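Local structure of WbbM protein (Klebsiella pneumoniae, 6U4B) at residues Lys157-Asn168 against Phe204-Tyr212; Pro422-Ala430 against Lys482-Phe490. The protein probably polymerises an O-antigen polysaccharide as a trimeric, bifunctional glycosyltransferase. All coordinates share one frame; numbering follows the deposited sequence.

Contact 1. Residues Lys157-Asn168 against Phe204-Tyr212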
loop_
_atom_site.group_PDB
_atom_site.type_symbol
_atom_site.label_atom_id
_atom_site.label_comp_id
_atom_site.label_asym_id
_atom_site.label_seq_id
_atom_site.Cartn_x
_atom_site.Cartn_y
_atom_site.Cartn_z
ATOM N N LYS A 157 -4.098 -16.591 -61.395
ATOM C CA LYS A 157 -5.518 -16.690 -61.090
ATOM C C LYS A 157 -5.865 -18.110 -60.660
ATOM O O LYS A 157 -5.206 -19.080 -61.048
ATOM C CB LYS A 157 -6.365 -16.299 -62.302
ATOM C CG LYS A 157 -6.481 -14.803 -62.555
ATOM C CD LYS A 157 -7.415 -14.530 -63.726
ATOM C CE LYS A 157 -7.549 -13.043 -64.008
ATOM N NZ LYS A 157 -8.386 -12.790 -65.216
ATOM N N TRP A 158 -6.910 -18.224 -59.851
ATOM C CA TRP A 158 -7.433 -19.507 -59.411
ATOM C C TRP A 158 -8.857 -19.662 -59.928
ATOM O O TRP A 158 -9.646 -18.713 -59.895
ATOM C CB TRP A 158 -7.394 -19.619 -57.882
ATOM C CG TRP A 158 -7.804 -20.961 -57.359
ATOM C CD1 TRP A 158 -7.095 -22.126 -57.440
ATOM C CD2 TRP A 158 -9.013 -21.276 -56.659
ATOM N NE1 TRP A 158 -7.792 -23.146 -56.841
ATOM C CE2 TRP A 158 -8.973 -22.652 -56.353
ATOM C CE3 TRP A 158 -10.128 -20.529 -56.264
ATOM C CZ2 TRP A 158 -10.004 -23.295 -55.672
ATOM C CZ3 TRP A 158 -11.151 -21.169 -55.587
ATOM C CH2 TRP A 158 -11.081 -22.538 -55.297
ATOM N N SER A 159 -9.178 -20.858 -60.411
ATOM C CA SER A 159 -10.470 -21.120 -61.032
ATOM C C SER A 159 -11.471 -21.598 -59.990
ATOM O O SER A 159 -11.206 -22.555 -59.256
ATOM C CB SER A 159 -10.330 -22.158 -62.146
ATOM O OG SER A 159 -11.599 -22.566 -62.624
ATOM N N VAL A 160 -12.627 -20.928 -59.933
ATOM C CA VAL A 160 -13.680 -21.317 -58.999
ATOM C C VAL A 160 -14.568 -22.426 -59.537
ATOM O O VAL A 160 -15.359 -22.995 -58.775
ATOM C CB VAL A 160 -14.562 -20.110 -58.625
ATOM C CG1 VAL A 160 -13.731 -19.038 -57.941
ATOM C CG2 VAL A 160 -15.251 -19.553 -59.861
ATOM N N THR A 161 -14.465 -22.751 -60.828
ATOM C CA THR A 161 -15.307 -23.806 -61.382
ATOM C C THR A 161 -14.873 -25.184 -60.901
ATOM O O THR A 161 -15.710 -26.086 -60.779
ATOM C CB THR A 161 -15.298 -23.748 -62.911
ATOM O OG1 THR A 161 -13.949 -23.647 -63.383
ATOM C CG2 THR A 161 -16.099 -22.552 -63.402
ATOM N N ALA A 162 -13.580 -25.368 -60.625
ATOM C CA ALA A 162 -13.120 -26.640 -60.079
ATOM C C ALA A 162 -13.657 -26.871 -58.673
ATOM O O ALA A 162 -13.936 -28.015 -58.298
ATOM C CB ALA A 162 -11.592 -26.695 -60.080
ATOM N N ALA A 163 -13.815 -25.808 -57.888
ATOM C CA ALA A 163 -14.366 -25.918 -56.545
ATOM C C ALA A 163 -15.879 -26.088 -56.538
ATOM O O ALA A 163 -16.468 -26.191 -55.456
ATOM C CB ALA A 163 -13.981 -24.690 -55.716
ATOM N N GLY A 164 -16.520 -26.118 -57.706
ATOM C CA GLY A 164 -17.949 -26.322 -57.808
ATOM C C GLY A 164 -18.775 -25.064 -57.962
ATOM O O GLY A 164 -20.007 -25.160 -58.020
ATOM N N SER A 165 -18.145 -23.897 -58.035
ATOM C CA SER A 165 -18.856 -22.633 -58.134
ATOM C C SER A 165 -19.127 -22.279 -59.590
ATOM O O SER A 165 -18.359 -22.627 -60.490
ATOM C CB SER A 165 -18.059 -21.512 -57.468
ATOM O OG SER A 165 -17.837 -21.791 -56.097
ATOM N N LYS A 166 -20.237 -21.570 -59.812
ATOM C CA LYS A 166 -20.584 -21.139 -61.162
ATOM C C LYS A 166 -19.741 -19.949 -61.605
ATOM O O LYS A 166 -19.320 -19.880 -62.766
ATOM C CB LYS A 166 -22.073 -20.796 -61.238
ATOM C CG LYS A 166 -22.511 -20.219 -62.576
ATOM C CD LYS A 166 -24.020 -20.037 -62.644
ATOM C CE LYS A 166 -24.439 -19.446 -63.983
ATOM N NZ LYS A 166 -25.919 -19.357 -64.121
ATOM N N ASN A 167 -19.487 -19.011 -60.698
ATOM C CA ASN A 167 -18.709 -17.814 -61.004
ATOM C C ASN A 167 -18.202 -17.240 -59.681
ATOM O O ASN A 167 -18.400 -17.829 -58.619
ATOM C CB ASN A 167 -19.549 -16.818 -61.811
ATOM C CG ASN A 167 -20.905 -16.544 -61.183
ATOM O OD1 ASN A 167 -21.029 -16.420 -59.965
ATOM N ND2 ASN A 167 -21.932 -16.445 -62.019
ATOM N N ASN A 168 -17.535 -16.083 -59.752
ATOM C CA ASN A 168 -16.906 -15.527 -58.555
ATOM C C ASN A 168 -17.944 -15.076 -57.537
ATOM O O ASN A 168 -17.725 -15.200 -56.325
ATOM C CB ASN A 168 -15.983 -14.370 -58.936
ATOM C CG ASN A 168 -14.729 -14.836 -59.649
ATOM O OD1 ASN A 168 -13.993 -15.690 -59.149
ATOM N ND2 ASN A 168 -14.485 -14.285 -60.833
ATOM N N PHE A 204 -16.216 -9.247 -63.124
ATOM C CA PHE A 204 -15.622 -10.132 -62.129
ATOM C C PHE A 204 -16.648 -11.108 -61.572
ATOM O O PHE A 204 -16.372 -12.306 -61.445
ATOM C CB PHE A 204 -14.998 -9.316 -61.000
ATOM C CG PHE A 204 -14.652 -10.137 -59.794
ATOM C CD1 PHE A 204 -13.610 -11.048 -59.839
ATOM C CD2 PHE A 204 -15.379 -10.013 -58.623
ATOM C CE1 PHE A 204 -13.290 -11.815 -58.731
ATOM C CE2 PHE A 204 -15.065 -10.775 -57.513
ATOM C CZ PHE A 204 -14.019 -11.677 -57.565
ATOM N N ASN A 205 -17.839 -10.611 -61.225
ATOM C CA ASN A 205 -18.848 -11.474 -60.618
ATOM C C ASN A 205 -19.270 -12.593 -61.562
ATOM O O ASN A 205 -19.528 -13.719 -61.121
ATOM C CB ASN A 205 -20.059 -10.645 -60.186
ATOM C CG ASN A 205 -19.849 -9.966 -58.845
ATOM O OD1 ASN A 205 -19.060 -10.428 -58.020
ATOM N ND2 ASN A 205 -20.560 -8.866 -58.618
ATOM N N ASP A 206 -19.340 -12.311 -62.863
ATOM C CA ASP A 206 -19.705 -13.332 -63.837
ATOM C C ASP A 206 -18.521 -14.164 -64.311
ATOM O O ASP A 206 -18.731 -15.178 -64.985
ATOM C CB ASP A 206 -20.388 -12.700 -65.056
ATOM C CG ASP A 206 -21.769 -12.157 -64.739
ATOM O OD1 ASP A 206 -22.428 -11.634 -65.662
ATOM O OD2 ASP A 206 -22.188 -12.241 -63.564
ATOM N N ALA A 207 -17.295 -13.766 -63.986
ATOM C CA ALA A 207 -16.129 -14.531 -64.398
ATOM C C ALA A 207 -15.962 -15.773 -63.526
ATOM O O ALA A 207 -16.473 -15.856 -62.405
ATOM C CB ALA A 207 -14.865 -13.673 -64.331
ATOM N N SER A 208 -15.228 -16.746 -64.059
ATOM C CA SER A 208 -14.997 -18.016 -63.385
ATOM C C SER A 208 -13.612 -18.110 -62.754
ATOM O O SER A 208 -13.221 -19.192 -62.302
ATOM C CB SER A 208 -15.203 -19.171 -64.367
ATOM O OG SER A 208 -14.296 -19.083 -65.454
ATOM N N ASP A 209 -12.862 -17.013 -62.709
ATOM C CA ASP A 209 -11.521 -17.041 -62.147
ATOM C C ASP A 209 -11.167 -15.653 -61.638
ATOM O O ASP A 209 -11.861 -14.670 -61.910
ATOM C CB ASP A 209 -10.496 -17.545 -63.175
ATOM C CG ASP A 209 -10.418 -16.665 -64.413
ATOM O OD1 ASP A 209 -9.511 -16.885 -65.243
ATOM O OD2 ASP A 209 -11.251 -15.745 -64.555
ATOM N N GLY A 210 -10.077 -15.584 -60.888
ATOM C CA GLY A 210 -9.633 -14.323 -60.332
ATOM C C GLY A 210 -8.488 -14.546 -59.373
ATOM O O GLY A 210 -8.113 -15.680 -59.056
ATOM N N TYR A 211 -7.933 -13.430 -58.909
ATOM C CA TYR A 211 -6.797 -13.452 -57.991
ATOM C C TYR A 211 -7.332 -13.502 -56.565
ATOM O O TYR A 211 -7.693 -12.475 -55.986
ATOM C CB TYR A 211 -5.905 -12.238 -58.211
ATOM C CG TYR A 211 -5.424 -12.078 -59.635
ATOM C CD1 TYR A 211 -6.019 -11.160 -60.489
ATOM C CD2 TYR A 211 -4.375 -12.845 -60.125
ATOM C CE1 TYR A 211 -5.581 -11.008 -61.791
ATOM C CE2 TYR A 211 -3.928 -12.700 -61.425
ATOM C CZ TYR A 211 -4.536 -11.782 -62.254
ATOM O OH TYR A 211 -4.096 -11.634 -63.552
ATOM N N TYR A 212 -7.387 -14.708 -55.996
ATOM C CA TYR A 212 -7.847 -14.897 -54.620
ATOM C C TYR A 212 -6.630 -14.828 -53.704
ATOM O O TYR A 212 -6.070 -15.836 -53.265
ATOM C CB TYR A 212 -8.612 -16.207 -54.487
ATOM C CG TYR A 212 -10.006 -16.104 -55.056
ATOM C CD1 TYR A 212 -10.238 -16.269 -56.416
ATOM C CD2 TYR A 212 -11.087 -15.806 -54.237
ATOM C CE1 TYR A 212 -11.512 -16.158 -56.941
ATOM C CE2 TYR A 212 -12.362 -15.694 -54.751
ATOM C CZ TYR A 212 -12.571 -15.870 -56.104
ATOM O OH TYR A 212 -13.841 -15.759 -56.616
HETATM O O HOH W 1 -15.504 -15.122 -54.811
#
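Two backbone carbonyls grip the side-chain nitrogen of Asn168: ND2 donates to Phe204 O at 2.8 Å and to Asp209 O at 2.9 Å. Asn168 opens helix 168-173, after the turn that follows an antiparallel beta pairing of strand 152-159 with the short strand 209-210 in the mixed sheet of the DUF4422 region. Both acceptors lie in the plane of the Asn168 amide, though ND2 sits above the plane of the backbone carbonyl of Asp209. On the other branch, Asn168 OD1 accepts from Tyr212 OH at 2.5 Å, and one water donates to both Tyr212 OH and Asn168 O. Asparagine suits this place because one flat group donates twice and accepts once. With CG anti to the carbonyl carbon (chi1 -71°), the amide swings to these partners; separately, CB makes a CH-pi contact over a face of the Phe204 ring.

Trp158 and Gly210 form the hydrogen-bonded pair, with Trp158 N to Gly210 O nearly straight at 174° and the return bond weak. Glycine fits because Phe204 CE1 crowds the place where a side chain would begin. Beyond the strands, Val160 N bonds to Ser208 O. The extended Lys157 chain crosses the Tyr211 ring, its CG 3.6 Å from the ring centroid.

Contact 2. Residues Pro422-Ala430 against Lys482-Phe490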
loop_
_atom_site.group_PDB
_atom_site.type_symbol
_atom_site.label_atom_id
_atom_site.label_comp_id
_atom_site.label_asym_id
_atom_site.label_seq_id
_atom_site.Cartn_x
_atom_site.Cartn_y
_atom_site.Cartn_z
ATOM N N PRO A 422 33.963 -6.551 -13.819
ATOM C CA PRO A 422 34.842 -6.820 -14.967
ATOM C C PRO A 422 34.806 -8.295 -15.346
ATOM O O PRO A 422 35.057 -9.170 -14.515
ATOM C CB PRO A 422 36.229 -6.400 -14.464
ATOM C CG PRO A 422 35.965 -5.515 -13.274
ATOM C CD PRO A 422 34.711 -6.048 -12.654
ATOM N N LEU A 423 34.492 -8.564 -16.618
ATOM C CA LEU A 423 34.374 -9.928 -17.111
ATOM C C LEU A 423 35.544 -10.385 -17.969
ATOM O O LEU A 423 35.751 -11.595 -18.095
ATOM C CB LEU A 423 33.080 -10.095 -17.924
ATOM C CG LEU A 423 31.931 -10.867 -17.266
ATOM C CD1 LEU A 423 31.627 -10.303 -15.893
ATOM C CD2 LEU A 423 30.695 -10.829 -18.154
ATOM N N GLY A 424 36.308 -9.467 -18.556
ATOM C CA GLY A 424 37.347 -9.884 -19.484
ATOM C C GLY A 424 36.737 -10.596 -20.672
ATOM O O GLY A 424 35.699 -10.189 -21.206
ATOM N N ASN A 425 37.379 -11.683 -21.097
ATOM C CA ASN A 425 36.811 -12.558 -22.112
ATOM C C ASN A 425 36.178 -13.808 -21.511
ATOM O O ASN A 425 35.955 -14.788 -22.230
ATOM C CB ASN A 425 37.863 -12.937 -23.159
ATOM C CG ASN A 425 39.104 -13.563 -22.553
ATOM O OD1 ASN A 425 39.101 -14.004 -21.404
ATOM N ND2 ASN A 425 40.177 -13.607 -23.332
ATOM N N ASN A 426 35.894 -13.797 -20.210
ATOM C CA ASN A 426 35.109 -14.872 -19.624
ATOM C C ASN A 426 33.715 -14.884 -20.237
ATOM O O ASN A 426 33.187 -13.852 -20.660
ATOM C CB ASN A 426 35.014 -14.715 -18.104
ATOM C CG ASN A 426 36.262 -15.193 -17.392
ATOM O OD1 ASN A 426 37.073 -15.920 -17.964
ATOM N ND2 ASN A 426 36.416 -14.800 -16.132
ATOM N N LEU A 427 33.121 -16.073 -20.294
ATOM C CA LEU A 427 31.837 -16.208 -20.966
ATOM C C LEU A 427 30.675 -15.818 -20.065
ATOM O O LEU A 427 29.669 -15.296 -20.558
ATOM C CB LEU A 427 31.664 -17.638 -21.477
ATOM C CG LEU A 427 32.722 -18.062 -22.496
ATOM C CD1 LEU A 427 32.459 -19.477 -22.990
ATOM C CD2 LEU A 427 32.772 -17.079 -23.658
ATOM N N VAL A 428 30.790 -16.053 -18.756
ATOM C CA VAL A 428 29.722 -15.746 -17.813
ATOM C C VAL A 428 30.309 -15.287 -16.487
ATOM O O VAL A 428 31.489 -15.489 -16.191
ATOM C CB VAL A 428 28.785 -16.952 -17.556
ATOM C CG1 VAL A 428 27.966 -17.290 -18.791
ATOM C CG2 VAL A 428 29.594 -18.158 -17.085
ATOM N N ALA A 429 29.449 -14.655 -15.690
ATOM C CA ALA A 429 29.693 -14.416 -14.277
ATOM C C ALA A 429 28.558 -15.062 -13.500
ATOM O O ALA A 429 27.389 -14.912 -13.872
ATOM C CB ALA A 429 29.787 -12.922 -13.963
ATOM N N ALA A 430 28.899 -15.789 -12.438
ATOM C CA ALA A 430 27.902 -16.550 -11.697
ATOM C C ALA A 430 28.421 -16.810 -10.291
ATOM O O ALA A 430 29.587 -16.560 -9.980
ATOM C CB ALA A 430 27.558 -17.864 -12.410
ATOM N N LYS A 482 28.505 -10.736 -26.149
ATOM C CA LYS A 482 29.428 -10.323 -27.205
ATOM C C LYS A 482 30.546 -11.342 -27.396
ATOM O O LYS A 482 30.925 -11.650 -28.532
ATOM C CB LYS A 482 30.009 -8.943 -26.895
ATOM C CG LYS A 482 31.170 -8.561 -27.805
ATOM C CD LYS A 482 31.042 -7.144 -28.339
ATOM C CE LYS A 482 31.248 -6.110 -27.248
ATOM N NZ LYS A 482 31.245 -4.728 -27.806
ATOM N N GLN A 483 31.078 -11.882 -26.298
ATOM C CA GLN A 483 32.110 -12.907 -26.417
ATOM C C GLN A 483 31.528 -14.210 -26.951
ATOM O O GLN A 483 32.173 -14.900 -27.748
ATOM C CB GLN A 483 32.787 -13.132 -25.067
ATOM C CG GLN A 483 34.077 -13.929 -25.148
ATOM C CD GLN A 483 35.167 -13.195 -25.907
ATOM O OE1 GLN A 483 35.213 -11.965 -25.919
ATOM N NE2 GLN A 483 36.049 -13.950 -26.551
ATOM N N MET A 484 30.311 -14.563 -26.524
ATOM C CA MET A 484 29.677 -15.777 -27.027
ATOM C C MET A 484 29.395 -15.688 -28.520
ATOM O O MET A 484 29.444 -16.705 -29.221
ATOM C CB MET A 484 28.383 -16.054 -26.261
ATOM C CG MET A 484 28.593 -16.439 -24.814
ATOM S SD MET A 484 27.057 -16.906 -23.997
ATOM C CE MET A 484 27.672 -17.306 -22.367
ATOM N N VAL A 485 29.092 -14.489 -29.024
ATOM C CA VAL A 485 28.872 -14.324 -30.456
ATOM C C VAL A 485 30.171 -14.543 -31.222
ATOM O O VAL A 485 30.186 -15.206 -32.267
ATOM C CB VAL A 485 28.265 -12.938 -30.744
ATOM C CG1 VAL A 485 28.292 -12.646 -32.238
ATOM C CG2 VAL A 485 26.846 -12.865 -30.210
ATOM N N GLU A 486 31.281 -14.004 -30.712
ATOM C CA GLU A 486 32.555 -14.159 -31.406
ATOM C C GLU A 486 33.008 -15.613 -31.420
ATOM O O GLU A 486 33.541 -16.092 -32.427
ATOM C CB GLU A 486 33.619 -13.268 -30.761
ATOM C CG GLU A 486 35.053 -13.600 -31.180
ATOM C CD GLU A 486 35.395 -13.160 -32.601
ATOM O OE1 GLU A 486 36.491 -12.592 -32.796
ATOM O OE2 GLU A 486 34.582 -13.380 -33.526
ATOM N N GLU A 487 32.802 -16.333 -30.320
ATOM C CA GLU A 487 33.223 -17.724 -30.218
ATOM C C GLU A 487 32.166 -18.708 -30.703
ATOM O O GLU A 487 32.436 -19.913 -30.739
ATOM C CB GLU A 487 33.601 -18.055 -28.770
ATOM C CG GLU A 487 34.701 -17.176 -28.196
ATOM C CD GLU A 487 35.147 -17.626 -26.817
ATOM O OE1 GLU A 487 34.684 -18.692 -26.357
ATOM O OE2 GLU A 487 35.961 -16.914 -26.192
ATOM N N ASN A 488 30.983 -18.222 -31.088
ATOM C CA ASN A 488 29.847 -19.075 -31.452
ATOM C C ASN A 488 29.575 -20.114 -30.365
ATOM O O ASN A 488 29.364 -21.297 -30.639
ATOM C CB ASN A 488 30.065 -19.744 -32.811
ATOM C CG ASN A 488 28.757 -20.083 -33.506
ATOM O OD1 ASN A 488 27.715 -20.228 -32.860
ATOM N ND2 ASN A 488 28.805 -20.210 -34.824
ATOM N N THR A 489 29.592 -19.656 -29.108
ATOM C CA THR A 489 29.316 -20.532 -27.974
ATOM C C THR A 489 27.971 -21.232 -28.114
ATOM O O THR A 489 27.809 -22.370 -27.657
ATOM C CB THR A 489 29.353 -19.720 -26.673
ATOM O OG1 THR A 489 30.609 -19.036 -26.571
ATOM C CG2 THR A 489 29.173 -20.625 -25.458
ATOM N N PHE A 490 27.000 -20.579 -28.757
ATOM C CA PHE A 490 25.667 -21.159 -28.872
ATOM C C PHE A 490 25.699 -22.490 -29.611
ATOM O O PHE A 490 24.998 -23.436 -29.229
ATOM C CB PHE A 490 24.729 -20.180 -29.575
ATOM C CG PHE A 490 23.370 -20.744 -29.851
ATOM C CD1 PHE A 490 23.003 -21.108 -31.136
ATOM C CD2 PHE A 490 22.463 -20.928 -28.821
ATOM C CE1 PHE A 490 21.749 -21.635 -31.389
ATOM C CE2 PHE A 490 21.212 -21.453 -29.068
ATOM C CZ PHE A 490 20.853 -21.806 -30.351
#
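Leu427 and Val428 meet the last turn of helix 481-487 through van der Waals contacts, mostly of carbon atoms, without a hydrogen bond between the segments, in a family 8 glycosyltransferase domain whose sheet is consistent with a GT-A fold. The flexible, unbranched Met484 reaches in by its methyl end: CG lies anti to the carbonyl carbon (chi1 -68°) and the extended chain brings CE within 3.6 Å of Val428 CG1 and 3.4 Å of Leu427 O. Leu427 spreads its two methyls over the end of helix 481-487 and the start of helix 489-499. The Leu427 and Gln483 side chains cross at about a right angle, with Leu427 CD2 3.7 Å from Gln483 CG, while Leu427 CD1 comes tip to tip with Thr489 OG1 at 4.1 Å.

The polar interactions gather at Gln483 and Glu487. Gln483 bends at its second torsion, and its NE2 donates to Glu487 OE2 at 3.0 Å, nearly straight at 172°, tying residues one helical turn apart. Arg517 forms a salt bridge with the same Glu487 oxygen and bonds to Asn425 O, linking loop to helix.

Backbone bonds close the helix in a Schellman motif, Thr489 N to Met484 O, with Asn488 tolerating positive phi.

Strand 428-432 runs between antiparallel strand 477-479 and parallel strand 518-521; Phe514 touches Val428, Met484 and Thr489, and Met484 also meets Phe479 of strand 477-479 and Pro393 of helix 392-395.

Overall arrangement
Both segments of contact 1 precede those of contact 2 in the chain. Their centres lie 59 Å apart on opposite sides of the chain's centre, and their nearest atoms are about 36 Å apart. They have neither a beta-sheet nor a sequence family in common: contact 1 pairs two strands at the end of the DUF4422 region's mixed sheet, whereas contact 2 joins one strand of the glycosyltransferase family 8 region to helices 481-487 and 489-499. Such a separation fits a bifunctional enzyme built from two glycosyltransferase modules. Contact 2 shares its region with the magnesium site of Asp406, Asp408 and His560, but both contacts lie away from that site, and no other subunit of the trimer touches either.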